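Uncharacterized protein (Enterococcus faecalis, PDB 4OBI) is of unknown function but binds zinc through its NusG domain II-like, mainly beta portion, which in the full-length protein is probably tethered to the membrane. Local coordinates at residues A[11-23]-A[26-39]. Sequence-based numbering, arbitrary orientation. Where two conformers were deposited one is given.
Sequences TYQAVLKVDNKVI and FDLKKDGPHYTYKY
Strands 12-18 and 21-28 form the first beta hairpin of this NusG domain II-like fold, turning through a type I' turn from V18 to K21; after the type I turn from K29 to G32 the chain enters strand 34-40, an edge strand of a second antiparallel sheet packed on the hairpin. Toward the open end of the hairpin A14 and F26 make a hydrogen-bonded antiparallel pair: A14 N gives a hydrogen bond to F26 O and F26 N returns one to A14 O, each 2.8 Å long and in the plane of the accepting carbonyl. One step on, Q13 faces D27 as a non-hydrogen-bonded pair, and Q13 NE2 is hydrogen-bonded to E94 OE2 on the neighbouring strand 89-95.

The other face of the hairpin is apolar. L28 lays CD1 4.2 Å from A14 CB, and L16 CB comes to the edge of the F26 ring, 3.9 Å from CE2. Towards the turn, contact passes to the second sheet. The Y37 ring reaches the hairpin because chi1 of 173° turns CG away from the backbone N; its CE1 lies 3.8 Å from L16 CD2, and I23 CD1 approaches the hydroxyl end. V18 meets Y39 with both methyls: CG2 sits over the ring centre in a CH-pi contact, 4.2 Å from the centroid, and CG1 lies 3.5 Å from Y39 CZ. The Y39 side chain is about 9 Å from the bound zinc ion. Directional backbone bonds thus set the hairpin's register, while aliphatic groups against two tyrosine rings join it to strand 34-40.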
loop_
_atom_site.group_PDB
_atom_site.type_symbol
_atom_site.label_atom_id
_atom_site.label_comp_id
_atom_site.label_asym_id
_atom_site.label_seq_id
_atom_site.Cartn_x
_atom_site.Cartn_y
_atom_site.Cartn_z
ATOM N N THR A 11 -0.320 17.819 -2.966
ATOM C CA THR A 11 -1.014 16.521 -3.237
ATOM C C THR A 11 0.001 15.391 -3.442
ATOM O O THR A 11 1.039 15.581 -4.081
ATOM C CB THR A 11 -1.959 16.612 -4.460
ATOM O OG1 THR A 11 -2.505 15.316 -4.754
ATOM C CG2 THR A 11 -1.230 17.158 -5.696
ATOM N N TYR A 12 -0.306 14.220 -2.896
ATOM C CA TYR A 12 0.622 13.101 -2.947
ATOM C C TYR A 12 -0.009 11.909 -3.644
ATOM O O TYR A 12 -1.209 11.888 -3.914
ATOM C CB TYR A 12 1.079 12.727 -1.539
ATOM C CG TYR A 12 1.675 13.896 -0.782
ATOM C CD1 TYR A 12 2.824 14.533 -1.241
ATOM C CD2 TYR A 12 1.091 14.361 0.388
ATOM C CE1 TYR A 12 3.372 15.608 -0.557
ATOM C CE2 TYR A 12 1.625 15.435 1.080
ATOM C CZ TYR A 12 2.768 16.053 0.605
ATOM O OH TYR A 12 3.298 17.126 1.296
ATOM N N GLN A 13 0.826 10.931 -3.951
ATOM C CA GLN A 13 0.372 9.701 -4.567
ATOM C C GLN A 13 1.096 8.531 -3.925
ATOM O O GLN A 13 2.266 8.654 -3.551
ATOM C CB GLN A 13 0.615 9.753 -6.079
ATOM C CG GLN A 13 2.082 9.862 -6.486
ATOM C CD GLN A 13 2.271 10.372 -7.905
ATOM O OE1 GLN A 13 1.386 11.024 -8.476
ATOM N NE2 GLN A 13 3.436 10.105 -8.474
ATOM N N ALA A 14 0.392 7.409 -3.777
ATOM C CA ALA A 14 0.969 6.181 -3.235
ATOM C C ALA A 14 1.292 5.225 -4.369
ATOM O O ALA A 14 0.466 5.005 -5.253
ATOM C CB ALA A 14 0.010 5.521 -2.259
ATOM N N VAL A 15 2.494 4.664 -4.338
ATOM C CA VAL A 15 2.975 3.766 -5.375
ATOM C C VAL A 15 3.078 2.350 -4.809
ATOM O O VAL A 15 3.818 2.100 -3.853
ATOM C CB VAL A 15 4.368 4.227 -5.869
ATOM C CG1 VAL A 15 4.914 3.294 -6.943
ATOM C CG2 VAL A 15 4.295 5.675 -6.351
ATOM N N LEU A 16 2.337 1.429 -5.417
ATOM C CA LEU A 16 2.324 0.031 -5.021
ATOM C C LEU A 16 3.172 -0.775 -5.990
ATOM O O LEU A 16 2.906 -0.789 -7.188
ATOM C CB LEU A 16 0.886 -0.498 -5.022
ATOM C CG LEU A 16 0.685 -2.003 -4.816
ATOM C CD1 LEU A 16 1.215 -2.433 -3.462
ATOM C CD2 LEU A 16 -0.785 -2.360 -4.958
ATOM N N LYS A 17 4.195 -1.437 -5.454
ATOM C CA LYS A 17 5.134 -2.207 -6.242
ATOM C C LYS A 17 5.157 -3.619 -5.688
ATOM O O LYS A 17 5.223 -3.804 -4.465
ATOM C CB LYS A 17 6.527 -1.590 -6.132
ATOM C CG LYS A 17 7.609 -2.343 -6.883
ATOM C CD LYS A 17 8.900 -1.542 -6.962
ATOM C CE LYS A 17 9.603 -1.457 -5.619
ATOM N NZ LYS A 17 10.875 -0.679 -5.711
ATOM N N VAL A 18 5.064 -4.605 -6.579
ATOM C CA VAL A 18 5.168 -6.012 -6.195
ATOM C C VAL A 18 6.091 -6.715 -7.179
ATOM O O VAL A 18 5.963 -6.535 -8.393
ATOM C CB VAL A 18 3.805 -6.739 -6.216
ATOM C CG1 VAL A 18 3.948 -8.162 -5.673
ATOM C CG2 VAL A 18 2.773 -5.962 -5.427
ATOM N N ASP A 19 7.018 -7.511 -6.653
ATOM C CA ASP A 19 7.987 -8.217 -7.476
ATOM C C ASP A 19 8.634 -7.267 -8.478
ATOM O O ASP A 19 8.812 -7.608 -9.656
ATOM C CB ASP A 19 7.329 -9.397 -8.204
ATOM C CG ASP A 19 6.803 -10.459 -7.247
ATOM O OD1 ASP A 19 7.418 -10.661 -6.178
ATOM O OD2 ASP A 19 5.781 -11.104 -7.575
ATOM N N ASN A 20 8.957 -6.064 -7.992
ATOM C CA ASN A 20 9.716 -5.063 -8.742
ATOM C C ASN A 20 8.957 -4.437 -9.906
ATOM O O ASN A 20 9.561 -3.807 -10.772
ATOM C CB ASN A 20 11.042 -5.647 -9.229
ATOM C CG ASN A 20 11.881 -6.182 -8.098
ATOM O OD1 ASN A 20 12.007 -7.404 -7.912
ATOM N ND2 ASN A 20 12.451 -5.273 -7.315
ATOM N N LYS A 21 7.639 -4.617 -9.911
ATOM C CA LYS A 21 6.773 -3.998 -10.900
ATOM C C LYS A 21 5.811 -3.062 -10.184
ATOM O O LYS A 21 5.161 -3.449 -9.203
ATOM C CB LYS A 21 5.997 -5.063 -11.670
ATOM C CG LYS A 21 6.894 -6.045 -12.399
ATOM C CD LYS A 21 6.105 -6.930 -13.346
ATOM C CE LYS A 21 5.778 -6.208 -14.643
ATOM N NZ LYS A 21 5.509 -7.167 -15.752
ATOM N N VAL A 22 5.736 -1.825 -10.658
ATOM C CA VAL A 22 4.773 -0.881 -10.121
ATOM C C VAL A 22 3.431 -1.210 -10.755
ATOM O O VAL A 22 3.264 -1.067 -11.966
ATOM C CB VAL A 22 5.169 0.580 -10.405
ATOM C CG1 VAL A 22 4.093 1.518 -9.900
ATOM C CG2 VAL A 22 6.514 0.896 -9.758
ATOM N N ILE A 23 2.487 -1.676 -9.939
ATOM C CA ILE A 23 1.213 -2.183 -10.457
ATOM C C ILE A 23 0.067 -1.180 -10.335
ATOM O O ILE A 23 -0.885 -1.252 -11.103
ATOM C CB ILE A 23 0.810 -3.533 -9.817
ATOM C CG1 ILE A 23 0.548 -3.399 -8.325
ATOM C CG2 ILE A 23 1.885 -4.596 -10.064
ATOM C CD1 ILE A 23 -0.064 -4.649 -7.722
ATOM N N PHE A 26 -2.007 5.266 -6.528
ATOM C CA PHE A 26 -3.240 5.774 -5.919
ATOM C C PHE A 26 -3.086 7.259 -5.612
ATOM O O PHE A 26 -2.122 7.672 -4.961
ATOM C CB PHE A 26 -3.553 5.051 -4.600
ATOM C CG PHE A 26 -3.593 3.546 -4.698
ATOM C CD1 PHE A 26 -4.782 2.879 -4.978
ATOM C CD2 PHE A 26 -2.457 2.792 -4.466
ATOM C CE1 PHE A 26 -4.829 1.496 -5.049
ATOM C CE2 PHE A 26 -2.498 1.409 -4.533
ATOM C CZ PHE A 26 -3.681 0.760 -4.824
ATOM N N ASP A 27 -4.051 8.053 -6.057
ATOM C CA ASP A 27 -4.058 9.470 -5.735
ATOM C C ASP A 27 -4.517 9.618 -4.289
ATOM O O ASP A 27 -5.480 8.986 -3.862
ATOM C CB ASP A 27 -4.955 10.240 -6.697
ATOM C CG ASP A 27 -4.405 10.254 -8.113
ATOM O OD1 ASP A 27 -3.177 10.444 -8.273
ATOM O OD2 ASP A 27 -5.197 10.071 -9.063
ATOM N N LEU A 28 -3.791 10.420 -3.521
ATOM C CA LEU A 28 -4.113 10.618 -2.115
ATOM C C LEU A 28 -4.740 11.998 -1.950
ATOM O O LEU A 28 -4.037 12.988 -1.805
ATOM C CB LEU A 28 -2.857 10.464 -1.252
ATOM C CG LEU A 28 -2.233 9.063 -1.225
ATOM C CD1 LEU A 28 -1.022 9.039 -0.294
ATOM C CD2 LEU A 28 -3.243 8.002 -0.813
ATOM N N LYS A 29 -6.068 12.048 -2.010
ATOM C CA LYS A 29 -6.815 13.301 -1.939
ATOM C C LYS A 29 -7.537 13.410 -0.598
ATOM O O LYS A 29 -8.246 12.489 -0.201
ATOM C CB LYS A 29 -7.824 13.372 -3.086
ATOM N N LYS A 30 -7.362 14.536 0.090
ATOM C CA LYS A 30 -7.941 14.746 1.424
ATOM C C LYS A 30 -9.453 14.515 1.479
ATOM O O LYS A 30 -9.956 13.919 2.429
ATOM C CB LYS A 30 -7.622 16.155 1.932
ATOM C CG LYS A 30 -8.274 16.482 3.268
ATOM C CD LYS A 30 -7.701 17.742 3.895
ATOM C CE LYS A 30 -8.489 18.150 5.132
ATOM N NZ LYS A 30 -8.496 17.092 6.184
ATOM N N ASP A 31 -10.178 14.984 0.470
ATOM C CA ASP A 31 -11.624 14.756 0.404
ATOM C C ASP A 31 -11.962 13.587 -0.526
ATOM O O ASP A 31 -13.061 13.520 -1.080
ATOM C CB ASP A 31 -12.342 16.027 -0.062
ATOM N N GLY A 32 -11.022 12.656 -0.674
ATOM C CA GLY A 32 -11.130 11.606 -1.672
ATOM C C GLY A 32 -11.880 10.392 -1.170
ATOM O O GLY A 32 -12.235 10.317 0.010
ATOM N N PRO A 33 -12.128 9.431 -2.070
ATOM C CA PRO A 33 -12.883 8.229 -1.733
ATOM C C PRO A 33 -12.142 7.239 -0.833
ATOM O O PRO A 33 -10.924 7.335 -0.631
ATOM C CB PRO A 33 -13.170 7.598 -3.103
ATOM C CG PRO A 33 -12.080 8.097 -3.981
ATOM C CD PRO A 33 -11.833 9.504 -3.512
ATOM N N HIS A 34 -12.910 6.297 -0.297
ATOM C CA HIS A 34 -12.406 5.272 0.602
ATOM C C HIS A 34 -12.762 3.923 -0.019
ATOM O O HIS A 34 -13.934 3.648 -0.286
ATOM C CB HIS A 34 -13.033 5.478 1.988
ATOM C CG HIS A 34 -12.834 4.340 2.940
ATOM N ND1 HIS A 34 -13.831 3.908 3.789
ATOM C CD2 HIS A 34 -11.761 3.556 3.190
ATOM C CE1 HIS A 34 -13.381 2.901 4.516
ATOM N NE2 HIS A 34 -12.127 2.668 4.171
ATOM N N TYR A 35 -11.744 3.104 -0.284
ATOM C CA TYR A 35 -11.929 1.844 -1.007
ATOM C C TYR A 35 -10.802 0.880 -0.712
ATOM O O TYR A 35 -9.771 1.271 -0.155
ATOM C CB TYR A 35 -12.000 2.096 -2.515
ATOM C CG TYR A 35 -10.798 2.834 -3.069
ATOM C CD1 TYR A 35 -10.745 4.224 -3.057
ATOM C CD2 TYR A 35 -9.707 2.142 -3.598
ATOM C CE1 TYR A 35 -9.645 4.908 -3.557
ATOM C CE2 TYR A 35 -8.605 2.820 -4.105
ATOM C CZ TYR A 35 -8.580 4.199 -4.086
ATOM O OH TYR A 35 -7.496 4.882 -4.582
ATOM N N THR A 36 -11.001 -0.380 -1.097
ATOM C CA THR A 36 -9.972 -1.399 -0.961
ATOM C C THR A 36 -9.531 -1.880 -2.331
ATOM O O THR A 36 -10.311 -1.860 -3.296
ATOM C CB THR A 36 -10.438 -2.612 -0.115
ATOM O OG1 THR A 36 -11.635 -3.185 -0.672
ATOM C CG2 THR A 36 -10.712 -2.177 1.320
ATOM N N TYR A 37 -8.274 -2.296 -2.399
ATOM C CA TYR A 37 -7.695 -2.906 -3.590
ATOM C C TYR A 37 -6.923 -4.153 -3.154
ATOM O O TYR A 37 -6.003 -4.075 -2.347
ATOM C CB TYR A 37 -6.742 -1.922 -4.283
ATOM C CG TYR A 37 -5.967 -2.543 -5.426
ATOM C CD1 TYR A 37 -4.759 -3.197 -5.204
ATOM C CD2 TYR A 37 -6.450 -2.474 -6.727
ATOM C CE1 TYR A 37 -4.048 -3.776 -6.250
ATOM C CE2 TYR A 37 -5.751 -3.044 -7.778
ATOM C CZ TYR A 37 -4.550 -3.692 -7.536
ATOM O OH TYR A 37 -3.872 -4.255 -8.592
ATOM N N LYS A 38 -7.301 -5.302 -3.701
ATOM C CA LYS A 38 -6.680 -6.558 -3.318
ATOM C C LYS A 38 -5.573 -6.959 -4.292
ATOM O O LYS A 38 -5.822 -7.155 -5.485
ATOM C CB LYS A 38 -7.720 -7.668 -3.255
ATOM C CG LYS A 38 -7.151 -9.007 -2.810
ATOM C CD LYS A 38 -8.246 -10.011 -2.494
ATOM C CE LYS A 38 -8.987 -10.449 -3.745
ATOM N NZ LYS A 38 -10.277 -11.112 -3.426
ATOM N N TYR A 39 -4.359 -7.087 -3.774
ATOM C CA TYR A 39 -3.304 -7.800 -4.482
ATOM C C TYR A 39 -3.391 -9.258 -4.064
ATOM O O TYR A 39 -3.278 -9.564 -2.879
ATOM C CB TYR A 39 -1.911 -7.267 -4.143
ATOM C CG TYR A 39 -0.832 -8.248 -4.547
ATOM C CD1 TYR A 39 -0.520 -8.445 -5.886
ATOM C CD2 TYR A 39 -0.169 -9.020 -3.596
ATOM C CE1 TYR A 39 0.440 -9.366 -6.271
ATOM C CE2 TYR A 39 0.800 -9.941 -3.971
ATOM C CZ TYR A 39 1.094 -10.115 -5.312
ATOM O OH TYR A 39 2.053 -11.027 -5.705
HETATM O O HOH W 1 -2.159 13.866 -0.387
HETATM O O HOH W 2 -1.248 10.084 -10.473
#